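Local structure of octenoyl-CoA reductase/carboxylase (Streptomyces sp., 4A0S) at residues I74-N77 with T78-A82; Q256-A259 with A260-L264; A303-E306 with P307-V310; E367-A370 with T371-F375. The protein catalyses the NADPH-dependent reductive carboxylation of 2-octenoyl-CoA, a carbon-fixing step that supplies an unusual extender unit for polyketide biosynthesis. All blocks are in the same frame, centred on the assembly; numbering follows the deposited sequence.

Contact 1. Residues I74-N77 with T78-A82; sequences INYN and TVWSA. With NAP (NADP nicotinamide-adenine-dinucleotide phosphate), chain F.
Asn75 and Tyr76 start a helix by offering their carbonyls to the turn ahead: Trp80 N donates to Tyr76 O at 2.8 Å, whereas the bond from Val79 N to Asn75 O is long and weak. Asn75 occupies the N-cap position, yet its side chain makes no cap and ND2 binds Asp116 instead. The hydroxyl of Thr78 turns back to accept from Asn75 N, OG1 to N 3.2 Å. One turn on, Asn77 O takes two bonds from Ser81, whose N and OG reach it from opposite faces of the carbonyl plane; the serine hydroxyl, 2.8 Å from that oxygen, is thereby satisfied inside a buried turn. Val79 lays CB over one face of the Tyr76 ring in a CH-pi contact. Tyr76 also meets Trp80, Tyr76 CD1 lying 3.3 Å from Trp80 CE2 over a face of the indole, the two planes inclined at 48°. Trp80 keeps CG beside its own backbone N (chi1 -64°), which brings NE1 to 2.8 Å from O2D of NADP, a hydrogen bond at the indole edge. A leucine at Trp80 would probably leave this nicotinamide ribose hydroxyl without its donor and Tyr76 CD1 without the indole face it rests on. With NADP beside Tyr76 and octanoyl-CoA touching Asn77 and Trp80, the helix start forms a shared wall of the cofactor and substrate pockets, within the GroES-like part of this medium-chain dehydrogenase/reductase-type fold.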
loop_
_atom_site.group_PDB
_atom_site.type_symbol
_atom_site.label_atom_id
_atom_site.label_comp_id
_atom_site.label_asym_id
_atom_site.label_seq_id
_atom_site.Cartn_x
_atom_site.Cartn_y
_atom_site.Cartn_z
ATOM N N ILE A 74 -1.295 -24.211 -24.690
ATOM C CA ILE A 74 -2.350 -23.379 -25.239
ATOM C C ILE A 74 -2.791 -22.429 -24.142
ATOM O O ILE A 74 -3.036 -22.846 -22.993
ATOM C CB ILE A 74 -3.552 -24.200 -25.745
ATOM C CG1 ILE A 74 -3.072 -25.273 -26.709
ATOM C CG2 ILE A 74 -4.580 -23.279 -26.404
ATOM C CD1 ILE A 74 -2.395 -24.711 -27.946
ATOM N N ASN A 75 -2.832 -21.151 -24.494
ATOM C CA ASN A 75 -3.432 -20.164 -23.650
ATOM C C ASN A 75 -4.639 -19.654 -24.339
ATOM O O ASN A 75 -4.803 -19.846 -25.545
ATOM C CB ASN A 75 -2.446 -19.044 -23.365
ATOM C CG ASN A 75 -1.498 -19.433 -22.298
ATOM O OD1 ASN A 75 -1.874 -19.485 -21.133
ATOM N ND2 ASN A 75 -0.291 -19.795 -22.682
ATOM N N TYR A 76 -5.511 -19.013 -23.585
ATOM C CA TYR A 76 -6.681 -18.548 -24.237
ATOM C C TYR A 76 -6.308 -17.527 -25.291
ATOM O O TYR A 76 -6.952 -17.466 -26.317
ATOM C CB TYR A 76 -7.775 -18.083 -23.273
ATOM C CG TYR A 76 -9.117 -18.466 -23.829
ATOM C CD1 TYR A 76 -9.644 -17.784 -24.920
ATOM C CD2 TYR A 76 -9.832 -19.543 -23.322
ATOM C CE1 TYR A 76 -10.860 -18.131 -25.483
ATOM C CE2 TYR A 76 -11.071 -19.908 -23.885
ATOM C CZ TYR A 76 -11.570 -19.191 -24.977
ATOM O OH TYR A 76 -12.797 -19.484 -25.550
ATOM N N ASN A 77 -5.240 -16.761 -25.062
ATOM C CA ASN A 77 -4.858 -15.762 -26.053
ATOM C C ASN A 77 -4.457 -16.399 -27.390
ATOM O O ASN A 77 -4.612 -15.779 -28.445
ATOM C CB ASN A 77 -3.803 -14.758 -25.541
ATOM C CG ASN A 77 -2.428 -15.395 -25.289
ATOM O OD1 ASN A 77 -2.267 -16.606 -25.333
ATOM N ND2 ASN A 77 -1.428 -14.558 -25.021
ATOM N N THR A 78 -3.981 -17.641 -27.324
ATOM C CA THR A 78 -3.683 -18.441 -28.505
ATOM C C THR A 78 -4.964 -18.651 -29.280
ATOM O O THR A 78 -4.999 -18.455 -30.495
ATOM C CB THR A 78 -3.071 -19.812 -28.121
ATOM O OG1 THR A 78 -2.046 -19.613 -27.137
ATOM C CG2 THR A 78 -2.487 -20.534 -29.367
ATOM N N VAL A 79 -6.011 -19.054 -28.566
ATOM C CA VAL A 79 -7.362 -19.148 -29.105
ATOM C C VAL A 79 -7.862 -17.809 -29.657
ATOM O O VAL A 79 -8.335 -17.769 -30.789
ATOM C CB VAL A 79 -8.361 -19.672 -28.048
ATOM C CG1 VAL A 79 -9.781 -19.718 -28.605
ATOM C CG2 VAL A 79 -7.919 -21.036 -27.517
ATOM N N TRP A 80 -7.783 -16.737 -28.865
ATOM C CA TRP A 80 -8.196 -15.421 -29.352
ATOM C C TRP A 80 -7.454 -15.095 -30.648
ATOM O O TRP A 80 -8.074 -14.655 -31.607
ATOM C CB TRP A 80 -7.908 -14.305 -28.340
ATOM C CG TRP A 80 -8.649 -14.382 -27.051
ATOM C CD1 TRP A 80 -8.109 -14.305 -25.798
ATOM C CD2 TRP A 80 -10.053 -14.565 -26.873
ATOM N NE1 TRP A 80 -9.095 -14.412 -24.850
ATOM C CE2 TRP A 80 -10.296 -14.584 -25.480
ATOM C CE3 TRP A 80 -11.129 -14.729 -27.754
ATOM C CZ2 TRP A 80 -11.580 -14.742 -24.942
ATOM C CZ3 TRP A 80 -12.406 -14.887 -27.228
ATOM C CH2 TRP A 80 -12.621 -14.888 -25.830
ATOM N N SER A 81 -6.133 -15.309 -30.654
ATOM C CA SER A 81 -5.289 -15.101 -31.843
ATOM C C SER A 81 -5.822 -15.809 -33.062
ATOM O O SER A 81 -5.979 -15.209 -34.123
ATOM C CB SER A 81 -3.883 -15.667 -31.640
ATOM O OG SER A 81 -3.187 -14.965 -30.660
ATOM N N ALA A 82 -6.025 -17.113 -32.917
ATOM C CA ALA A 82 -6.440 -17.956 -34.026
ATOM C C ALA A 82 -7.858 -17.641 -34.492
ATOM O O ALA A 82 -8.255 -18.018 -35.592
ATOM C CB ALA A 82 -6.313 -19.399 -33.650
HETATM P PA NAP F . -9.333 -21.524 -19.809
HETATM O O1A NAP F . -8.176 -22.503 -19.384
HETATM O O2A NAP F . -10.147 -21.922 -21.004
HETATM O O5B NAP F . -10.264 -21.421 -18.589
HETATM C C5B NAP F . -11.318 -20.481 -18.665
HETATM C C4B NAP F . -12.406 -20.973 -17.726
HETATM O O4B NAP F . -13.441 -19.981 -17.784
HETATM C C3B NAP F . -13.031 -22.314 -18.167
HETATM O O3B NAP F . -12.669 -23.253 -17.175
HETATM C C2B NAP F . -14.530 -22.099 -18.027
HETATM O O2B NAP F . -14.995 -22.397 -16.712
HETATM C C1B NAP F . -14.707 -20.638 -18.242
HETATM N N9A NAP F . -14.827 -20.399 -19.702
HETATM C C8A NAP F . -14.260 -21.062 -20.724
HETATM N N7A NAP F . -14.597 -20.497 -21.890
HETATM C C5A NAP F . -15.381 -19.474 -21.584
HETATM C C6A NAP F . -16.044 -18.554 -22.358
HETATM N N6A NAP F . -15.913 -18.587 -23.684
HETATM N N1A NAP F . -16.771 -17.631 -21.748
HETATM C C2A NAP F . -16.864 -17.580 -20.423
HETATM N N3A NAP F . -16.269 -18.456 -19.644
HETATM C C4A NAP F . -15.520 -19.405 -20.213
HETATM O O3 NAP F . -8.756 -20.051 -20.060
HETATM P PN NAP F . -7.789 -19.290 -19.026
HETATM O O1N NAP F . -6.366 -19.655 -19.577
HETATM O O2N NAP F . -8.092 -19.566 -17.576
HETATM O O5D NAP F . -8.141 -17.799 -19.474
HETATM C C5D NAP F . -9.430 -17.338 -19.081
HETATM C C4D NAP F . -9.510 -15.922 -19.577
HETATM O O4D NAP F . -8.391 -15.204 -18.950
HETATM C C3D NAP F . -9.283 -15.794 -21.084
HETATM O O3D NAP F . -10.219 -14.766 -21.470
HETATM C C2D NAP F . -7.852 -15.316 -21.207
HETATM O O2D NAP F . -7.651 -14.536 -22.409
HETATM C C1D NAP F . -7.826 -14.384 -20.012
HETATM N N1N NAP F . -6.460 -14.355 -19.547
HETATM C C2N NAP F . -5.906 -13.113 -19.321
HETATM C C3N NAP F . -4.616 -13.108 -18.871
HETATM C C7N NAP F . -4.019 -11.774 -18.643
HETATM O O7N NAP F . -4.681 -10.736 -18.741
HETATM N N7N NAP F . -2.741 -11.837 -18.383
HETATM C C4N NAP F . -3.889 -14.282 -18.648
HETATM C C5N NAP F . -4.438 -15.535 -18.857
HETATM C C6N NAP F . -5.748 -15.568 -19.308
HETATM P P2B NAP F . -16.585 -22.600 -16.579
HETATM O O1X NAP F . -16.544 -23.348 -15.132
HETATM O O2X NAP F . -17.338 -21.181 -16.458
HETATM O O3X NAP F . -16.891 -23.455 -17.785
HETATM O O HOH W 1 0.376 -20.168 -25.623
HETATM O O HOH W 2 -0.271 -17.593 -27.788
#

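Contact 2. Residues Q256-A259 with A260-L264; sequences QKEA and AVRAL. With NAP (NADP nicotinamide-adenine-dinucleotide phosphate), chain F.
Glu258 and Arg262, four residues apart on one helix, lie side by side and point the same way, joined by a salt bridge. From CB the arginine can be followed outward. CB rests 3.5 Å from Glu258 O, the carbonyl that also accepts from Arg262 N, and CG packs still nearer this oxygen. CD runs beside CG of Glu258, two aliphatic portions lying flank to flank. NE then donates to Glu258 OE2 at 2.6 Å, and NH2 reaches the same oxygen at 2.9 Å, so a single carboxylate oxygen takes both bonds at the guanidinium edge. It lies almost in the guanidinium plane and meets NE with its anti lone pair; the carboxylate itself is turned 35° from that plane. The extended arm of Glu258, with CG opposite its backbone N (chi1 166°), stands out from the helix, and Arg262 leans back to meet OE2. A lysine in place of Glu258 would probably leave Arg262 without its carboxylate partner and set two positive charges near each other. Beyond the bridge, Arg262 NH1 has a weak bond to Asp267 O. Lys257 departs from the helix differently: its extended chain, long enough to reach the cofactor, sends NZ to O3X of the NADP 2'-phosphate, a 2.4 Å hydrogen bond so short that its exact length is doubtful, while Ser403 binds the same nitrogen. Small Ala260 suits its buried position against Val406. In the Rossmann-type beta-alpha-beta unit, the helix packs Val261 against strands 247-252 and 269-271 and helix 232-243, with Glu258 and Arg262 touching Val269.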
loop_
_atom_site.group_PDB
_atom_site.type_symbol
_atom_site.label_atom_id
_atom_site.label_comp_id
_atom_site.label_asym_id
_atom_site.label_seq_id
_atom_site.Cartn_x
_atom_site.Cartn_y
_atom_site.Cartn_z
ATOM N N GLN A 256 -17.398 -32.278 -14.110
ATOM C CA GLN A 256 -16.024 -32.605 -14.501
ATOM C C GLN A 256 -15.090 -31.493 -14.032
ATOM O O GLN A 256 -14.003 -31.749 -13.505
ATOM C CB GLN A 256 -15.891 -32.809 -16.024
ATOM C CG GLN A 256 -16.638 -34.051 -16.601
ATOM C CD GLN A 256 -18.126 -33.792 -16.899
ATOM O OE1 GLN A 256 -18.779 -32.989 -16.228
ATOM N NE2 GLN A 256 -18.661 -34.481 -17.917
ATOM N N LYS A 257 -15.539 -30.259 -14.210
ATOM C CA LYS A 257 -14.768 -29.109 -13.792
ATOM C C LYS A 257 -14.703 -29.030 -12.269
ATOM O O LYS A 257 -13.661 -28.694 -11.712
ATOM C CB LYS A 257 -15.334 -27.845 -14.422
ATOM C CG LYS A 257 -15.015 -27.763 -15.910
ATOM C CD LYS A 257 -15.778 -26.675 -16.600
ATOM C CE LYS A 257 -15.244 -26.487 -18.003
ATOM N NZ LYS A 257 -16.052 -25.502 -18.744
ATOM N N GLU A 258 -15.800 -29.357 -11.591
ATOM C CA GLU A 258 -15.740 -29.506 -10.141
ATOM C C GLU A 258 -14.694 -30.547 -9.733
ATOM O O GLU A 258 -13.899 -30.329 -8.813
ATOM C CB GLU A 258 -17.093 -29.893 -9.557
ATOM C CG GLU A 258 -16.952 -30.382 -8.107
ATOM C CD GLU A 258 -18.243 -30.383 -7.347
ATOM O OE1 GLU A 258 -19.298 -30.188 -7.976
ATOM O OE2 GLU A 258 -18.190 -30.584 -6.118
ATOM N N ALA A 259 -14.705 -31.689 -10.411
ATOM C CA ALA A 259 -13.737 -32.734 -10.113
ATOM C C ALA A 259 -12.322 -32.172 -10.256
ATOM O O ALA A 259 -11.456 -32.420 -9.411
ATOM C CB ALA A 259 -13.955 -33.917 -11.005
ATOM N N ALA A 260 -12.105 -31.398 -11.319
ATOM C CA ALA A 260 -10.803 -30.773 -11.566
ATOM C C ALA A 260 -10.376 -29.884 -10.405
ATOM O O ALA A 260 -9.260 -30.015 -9.887
ATOM C CB ALA A 260 -10.853 -29.979 -12.857
ATOM N N VAL A 261 -11.262 -28.997 -9.972
ATOM C CA VAL A 261 -10.910 -28.082 -8.873
ATOM C C VAL A 261 -10.781 -28.822 -7.537
ATOM O O VAL A 261 -10.003 -28.421 -6.676
ATOM C CB VAL A 261 -11.883 -26.882 -8.726
ATOM C CG1 VAL A 261 -11.924 -26.043 -9.992
ATOM C CG2 VAL A 261 -13.288 -27.343 -8.356
ATOM N N ARG A 262 -11.523 -29.908 -7.358
ATOM C CA ARG A 262 -11.371 -30.667 -6.122
ATOM C C ARG A 262 -10.021 -31.346 -6.109
ATOM O O ARG A 262 -9.376 -31.424 -5.074
ATOM C CB ARG A 262 -12.494 -31.680 -5.956
ATOM C CG ARG A 262 -13.796 -31.023 -5.715
ATOM C CD ARG A 262 -14.864 -32.014 -5.352
ATOM N NE ARG A 262 -16.029 -31.268 -4.926
ATOM C CZ ARG A 262 -16.186 -30.765 -3.706
ATOM N NH1 ARG A 262 -15.255 -30.953 -2.782
ATOM N NH2 ARG A 262 -17.278 -30.069 -3.415
ATOM N N ALA A 263 -9.574 -31.802 -7.283
ATOM C CA ALA A 263 -8.268 -32.447 -7.417
ATOM C C ALA A 263 -7.128 -31.486 -7.096
ATOM O O ALA A 263 -6.027 -31.911 -6.727
ATOM C CB ALA A 263 -8.105 -33.032 -8.821
ATOM N N LEU A 264 -7.398 -30.188 -7.246
ATOM C CA LEU A 264 -6.479 -29.140 -6.819
ATOM C C LEU A 264 -6.684 -28.761 -5.349
ATOM O O LEU A 264 -6.040 -27.842 -4.835
ATOM C CB LEU A 264 -6.665 -27.905 -7.697
ATOM C CG LEU A 264 -6.421 -28.102 -9.195
ATOM C CD1 LEU A 264 -6.964 -26.902 -9.949
ATOM C CD2 LEU A 264 -4.964 -28.282 -9.499
HETATM P PA NAP F . -9.333 -21.524 -19.809
HETATM O O1A NAP F . -8.176 -22.503 -19.384
HETATM O O2A NAP F . -10.147 -21.922 -21.004
HETATM O O5B NAP F . -10.264 -21.421 -18.589
HETATM C C5B NAP F . -11.318 -20.481 -18.665
HETATM C C4B NAP F . -12.406 -20.973 -17.726
HETATM O O4B NAP F . -13.441 -19.981 -17.784
HETATM C C3B NAP F . -13.031 -22.314 -18.167
HETATM O O3B NAP F . -12.669 -23.253 -17.175
HETATM C C2B NAP F . -14.530 -22.099 -18.027
HETATM O O2B NAP F . -14.995 -22.397 -16.712
HETATM C C1B NAP F . -14.707 -20.638 -18.242
HETATM N N9A NAP F . -14.827 -20.399 -19.702
HETATM C C8A NAP F . -14.260 -21.062 -20.724
HETATM N N7A NAP F . -14.597 -20.497 -21.890
HETATM C C5A NAP F . -15.381 -19.474 -21.584
HETATM C C6A NAP F . -16.044 -18.554 -22.358
HETATM N N6A NAP F . -15.913 -18.587 -23.684
HETATM N N1A NAP F . -16.771 -17.631 -21.748
HETATM C C2A NAP F . -16.864 -17.580 -20.423
HETATM N N3A NAP F . -16.269 -18.456 -19.644
HETATM C C4A NAP F . -15.520 -19.405 -20.213
HETATM O O3 NAP F . -8.756 -20.051 -20.060
HETATM P PN NAP F . -7.789 -19.290 -19.026
HETATM O O1N NAP F . -6.366 -19.655 -19.577
HETATM O O2N NAP F . -8.092 -19.566 -17.576
HETATM O O5D NAP F . -8.141 -17.799 -19.474
HETATM C C5D NAP F . -9.430 -17.338 -19.081
HETATM C C4D NAP F . -9.510 -15.922 -19.577
HETATM O O4D NAP F . -8.391 -15.204 -18.950
HETATM C C3D NAP F . -9.283 -15.794 -21.084
HETATM O O3D NAP F . -10.219 -14.766 -21.470
HETATM C C2D NAP F . -7.852 -15.316 -21.207
HETATM O O2D NAP F . -7.651 -14.536 -22.409
HETATM C C1D NAP F . -7.826 -14.384 -20.012
HETATM N N1N NAP F . -6.460 -14.355 -19.547
HETATM C C2N NAP F . -5.906 -13.113 -19.321
HETATM C C3N NAP F . -4.616 -13.108 -18.871
HETATM C C7N NAP F . -4.019 -11.774 -18.643
HETATM O O7N NAP F . -4.681 -10.736 -18.741
HETATM N N7N NAP F . -2.741 -11.837 -18.383
HETATM C C4N NAP F . -3.889 -14.282 -18.648
HETATM C C5N NAP F . -4.438 -15.535 -18.857
HETATM C C6N NAP F . -5.748 -15.568 -19.308
HETATM P P2B NAP F . -16.585 -22.600 -16.579
HETATM O O1X NAP F . -16.544 -23.348 -15.132
HETATM O O2X NAP F . -17.338 -21.181 -16.458
HETATM O O3X NAP F . -16.891 -23.455 -17.785
#

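Contact 3. Residues A303-E306 with P307-V310; sequences AGRE and PDIV
Arg305 and Asp308 bracket the short loop that leads from helix 285-303 into strand 309-312 of the Rossmann-type parallel sheet. The charged interaction is a salt bridge: Arg305 NH2 donates to Asp308 OD2 at 2.7 Å, near the guanidinium plane, and the oxygen receives it on its syn lone pair. The two flat groups are turned 39° from one another. A bend in the arginine chain (chi3 -45°) brings the guanidinium back towards the aspartate, a fold that its long, flexible side chain permits. Further polar partners hold both ends, since Arg305 NH2 also binds Gly221 O while Asp308 receives Arg327 on OD1 and Ile223 N on OD2. The buried carboxylate is thus compensated by two arginines, which would probably favour its ionised form. Backbone shape contributes too: Gly304, the first residue beyond the helix, has positive phi, a conformation in which a CB would press on the preceding carbonyl oxygen. Apolar packing falls to Pro307, which lies against Val299, Leu225 and Val325 and has no N-H needing a partner. Finally, a water accepts from Arg305 NE and donates to Glu306 O at 2.7 Å and to Asp308 OD1 at 2.6 Å.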
loop_
_atom_site.group_PDB
_atom_site.type_symbol
_atom_site.label_atom_id
_atom_site.label_comp_id
_atom_site.label_asym_id
_atom_site.label_seq_id
_atom_site.Cartn_x
_atom_site.Cartn_y
_atom_site.Cartn_z
ATOM N N ALA A 303 -18.004 -20.931 2.891
ATOM C CA ALA A 303 -16.727 -20.388 3.327
ATOM C C ALA A 303 -16.849 -19.552 4.589
ATOM O O ALA A 303 -15.850 -19.183 5.178
ATOM C CB ALA A 303 -16.104 -19.562 2.210
ATOM N N GLY A 304 -18.071 -19.226 4.983
ATOM C CA GLY A 304 -18.298 -18.493 6.224
ATOM C C GLY A 304 -18.511 -17.003 6.064
ATOM O O GLY A 304 -19.107 -16.367 6.924
ATOM N N ARG A 305 -18.030 -16.441 4.959
ATOM C CA ARG A 305 -18.213 -15.020 4.675
ATOM C C ARG A 305 -18.345 -14.785 3.187
ATOM O O ARG A 305 -18.032 -15.653 2.389
ATOM C CB ARG A 305 -17.009 -14.197 5.172
ATOM C CG ARG A 305 -16.651 -14.401 6.624
ATOM C CD ARG A 305 -15.520 -13.468 7.054
ATOM N NE ARG A 305 -14.419 -13.416 6.095
ATOM C CZ ARG A 305 -13.318 -14.153 6.171
ATOM N NH1 ARG A 305 -13.161 -15.035 7.143
ATOM N NH2 ARG A 305 -12.375 -14.020 5.249
ATOM N N GLU A 306 -18.776 -13.588 2.823
ATOM C CA GLU A 306 -18.659 -13.125 1.450
ATOM C C GLU A 306 -17.209 -13.170 1.000
ATOM O O GLU A 306 -16.292 -13.012 1.805
ATOM C CB GLU A 306 -19.181 -11.705 1.308
ATOM C CG GLU A 306 -20.680 -11.586 1.487
ATOM C CD GLU A 306 -21.094 -10.147 1.765
ATOM O OE1 GLU A 306 -20.569 -9.537 2.735
ATOM O OE2 GLU A 306 -21.923 -9.621 1.007
ATOM N N PRO A 307 -16.989 -13.398 -0.296
ATOM C CA PRO A 307 -15.602 -13.441 -0.708
ATOM C C PRO A 307 -14.901 -12.104 -0.488
ATOM O O PRO A 307 -15.510 -11.055 -0.622
ATOM C CB PRO A 307 -15.689 -13.773 -2.196
ATOM C CG PRO A 307 -17.037 -13.393 -2.606
ATOM C CD PRO A 307 -17.904 -13.672 -1.412
ATOM N N ASP A 308 -13.633 -12.174 -0.127
ATOM C CA ASP A 308 -12.799 -11.007 0.075
ATOM C C ASP A 308 -12.267 -10.569 -1.267
ATOM O O ASP A 308 -12.102 -9.383 -1.530
ATOM C CB ASP A 308 -11.657 -11.401 0.996
ATOM C CG ASP A 308 -12.159 -11.746 2.377
ATOM O OD1 ASP A 308 -12.710 -10.830 3.014
ATOM O OD2 ASP A 308 -12.068 -12.924 2.795
ATOM N N ILE A 309 -11.991 -11.558 -2.110
ATOM C CA ILE A 309 -11.485 -11.302 -3.450
ATOM C C ILE A 309 -12.291 -12.165 -4.391
ATOM O O ILE A 309 -12.500 -13.350 -4.127
ATOM C CB ILE A 309 -9.994 -11.664 -3.588
ATOM C CG1 ILE A 309 -9.124 -10.820 -2.652
ATOM C CG2 ILE A 309 -9.503 -11.487 -5.045
ATOM C CD1 ILE A 309 -7.770 -11.465 -2.400
ATOM N N VAL A 310 -12.739 -11.559 -5.480
ATOM C CA VAL A 310 -13.362 -12.301 -6.541
ATOM C C VAL A 310 -12.379 -12.286 -7.686
ATOM O O VAL A 310 -11.937 -11.233 -8.145
ATOM C CB VAL A 310 -14.683 -11.681 -6.985
ATOM C CG1 VAL A 310 -15.294 -12.510 -8.084
ATOM C CG2 VAL A 310 -15.614 -11.550 -5.792
HETATM O O HOH W 3 -14.975 -11.747 3.773
#

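Contact 4. Residues E367-A370 with T371-F375; sequences EQQA and TNRLF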
loop_
_atom_site.group_PDB
_atom_site.type_symbol
_atom_site.label_atom_id
_atom_site.label_comp_id
_atom_site.label_asym_id
_atom_site.label_seq_id
_atom_site.Cartn_x
_atom_site.Cartn_y
_atom_site.Cartn_z
ATOM N N GLU A 367 7.140 -10.709 -10.416
ATOM C CA GLU A 367 6.019 -11.566 -10.047
ATOM C C GLU A 367 6.182 -12.958 -10.606
ATOM O O GLU A 367 5.773 -13.935 -9.999
ATOM C CB GLU A 367 4.712 -10.962 -10.542
ATOM C CG GLU A 367 4.388 -9.739 -9.783
ATOM C CD GLU A 367 3.330 -8.913 -10.436
ATOM O OE1 GLU A 367 3.316 -8.787 -11.678
ATOM O OE2 GLU A 367 2.502 -8.400 -9.675
ATOM N N GLN A 368 6.778 -13.020 -11.785
ATOM C CA GLN A 368 6.976 -14.268 -12.454
ATOM C C GLN A 368 8.032 -15.075 -11.751
ATOM O O GLN A 368 7.885 -16.268 -11.614
ATOM C CB GLN A 368 7.329 -14.023 -13.906
ATOM C CG GLN A 368 6.086 -13.657 -14.711
ATOM C CD GLN A 368 5.197 -14.869 -14.951
ATOM O OE1 GLN A 368 5.390 -15.929 -14.339
ATOM N NE2 GLN A 368 4.203 -14.711 -15.816
ATOM N N GLN A 369 9.092 -14.406 -11.299
ATOM C CA GLN A 369 10.088 -15.063 -10.467
ATOM C C GLN A 369 9.483 -15.574 -9.174
ATOM O O GLN A 369 9.791 -16.685 -8.750
ATOM C CB GLN A 369 11.224 -14.126 -10.105
ATOM C CG GLN A 369 12.129 -14.752 -9.063
ATOM C CD GLN A 369 13.300 -13.880 -8.756
ATOM O OE1 GLN A 369 14.393 -14.091 -9.282
ATOM N NE2 GLN A 369 13.080 -12.868 -7.930
ATOM N N ALA A 370 8.648 -14.748 -8.542
ATOM C CA ALA A 370 7.972 -15.156 -7.315
ATOM C C ALA A 370 7.131 -16.391 -7.597
ATOM O O ALA A 370 7.119 -17.347 -6.815
ATOM C CB ALA A 370 7.095 -14.042 -6.816
ATOM N N THR A 371 6.418 -16.356 -8.718
ATOM C CA THR A 371 5.622 -17.500 -9.137
ATOM C C THR A 371 6.516 -18.727 -9.278
ATOM O O THR A 371 6.236 -19.800 -8.741
ATOM C CB THR A 371 4.884 -17.188 -10.442
ATOM O OG1 THR A 371 4.009 -16.075 -10.209
ATOM C CG2 THR A 371 4.065 -18.400 -10.905
ATOM N N ASN A 372 7.600 -18.547 -10.009
ATOM C CA ASN A 372 8.545 -19.622 -10.273
ATOM C C ASN A 372 9.083 -20.208 -8.974
ATOM O O ASN A 372 9.236 -21.414 -8.861
ATOM C CB ASN A 372 9.694 -19.115 -11.147
ATOM C CG ASN A 372 10.408 -20.230 -11.855
ATOM O OD1 ASN A 372 9.798 -21.236 -12.229
ATOM N ND2 ASN A 372 11.697 -20.060 -12.064
ATOM N N ARG A 373 9.328 -19.353 -7.985
ATOM C CA ARG A 373 9.798 -19.813 -6.688
ATOM C C ARG A 373 8.807 -20.734 -6.016
ATOM O O ARG A 373 9.195 -21.666 -5.326
ATOM C CB ARG A 373 10.096 -18.635 -5.778
ATOM C CG ARG A 373 11.373 -17.990 -6.143
ATOM C CD ARG A 373 11.463 -16.648 -5.504
ATOM N NE ARG A 373 12.794 -16.108 -5.709
ATOM C CZ ARG A 373 13.217 -14.955 -5.199
ATOM N NH1 ARG A 373 12.404 -14.194 -4.471
ATOM N NH2 ARG A 373 14.452 -14.556 -5.441
ATOM N N LEU A 374 7.524 -20.464 -6.217
ATOM C CA LEU A 374 6.500 -21.301 -5.617
ATOM C C LEU A 374 6.426 -22.642 -6.332
ATOM O O LEU A 374 6.076 -23.644 -5.738
ATOM C CB LEU A 374 5.162 -20.598 -5.654
ATOM C CG LEU A 374 5.091 -19.385 -4.719
ATOM C CD1 LEU A 374 3.780 -18.629 -4.927
ATOM C CD2 LEU A 374 5.247 -19.805 -3.259
ATOM N N PHE A 375 6.736 -22.649 -7.629
ATOM C CA PHE A 375 6.824 -23.918 -8.349
ATOM C C PHE A 375 8.055 -24.680 -7.913
ATOM O O PHE A 375 8.004 -25.897 -7.708
ATOM C CB PHE A 375 6.844 -23.691 -9.856
ATOM C CG PHE A 375 5.495 -23.466 -10.417
ATOM C CD1 PHE A 375 4.695 -24.547 -10.773
ATOM C CD2 PHE A 375 4.984 -22.182 -10.534
ATOM C CE1 PHE A 375 3.416 -24.346 -11.277
ATOM C CE2 PHE A 375 3.695 -21.971 -11.043
ATOM C CZ PHE A 375 2.916 -23.057 -11.411
#
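Glu367 and Thr371 stand one turn apart on helix 365-376, a helix of the Rossmann-type domain that packs on helices 200-210 and 232-243. At the beginning of the first segment, Glu367 O accepts from both Thr371 N and Thr371 OG1, each at 2.8 Å, from opposite faces of its carbonyl plane. Threonine suits this buried place because OG1, held beside its own backbone N (chi1 -61°), can donate a hydrogen bond to the preceding turn while the rest of the side chain packs against Ala203, Tyr207 and Phe240. The Glu367 carboxylate is engaged by Arg208 and Ser212 on another helix and the loop that follows it. Next, Gln368 O receives Asn372 N, and a bend at chi2 (-74°) turns the Gln368 side chain alongside Thr371, pointing the same way; its NE2 binds Pro200 O. The Asn372 side chain leads away from the first segment, giving ND2 to Pro186 O, so the two buried amides tie the helix to neighbouring backbone. Gln369 follows, its O bonded to Arg373 N and its side chain touching Pro149 of a third subunit. Its amide is stacked over the Arg373 guanidinium with their planes only 8° apart, Gln369 NE2 lying 3.3 Å from Arg373 NH2, an approach of two donors without a hydrogen bond. Arg373 packs on Arg305 of a second subunit, where like charges come close, so the helix takes part in tetramer contacts. The small side chain of Ala370 fits against Tyr207, and Ala370 O accepts from Leu374 N at 3.2 Å.

From the N terminus, the four contacts follow in series, none nested in or crossing another, and each closes only a single local turn or loop. Contact 1 opens helix 76-82 in the GroES-like region, while contacts 2, 3 and 4 belong to the Rossmann-type part. Contacts 1 and 2 do not touch, their nearest atoms being about 9 Å apart, yet NADP bridges them, its nicotinamide ribose at one and its 2'-phosphate at the other. Contact 3 leads into a central strand of the parallel sheet, and contact 4 lies on a later helix. Contacts 3 and 4 of different subunits meet in the tetramer.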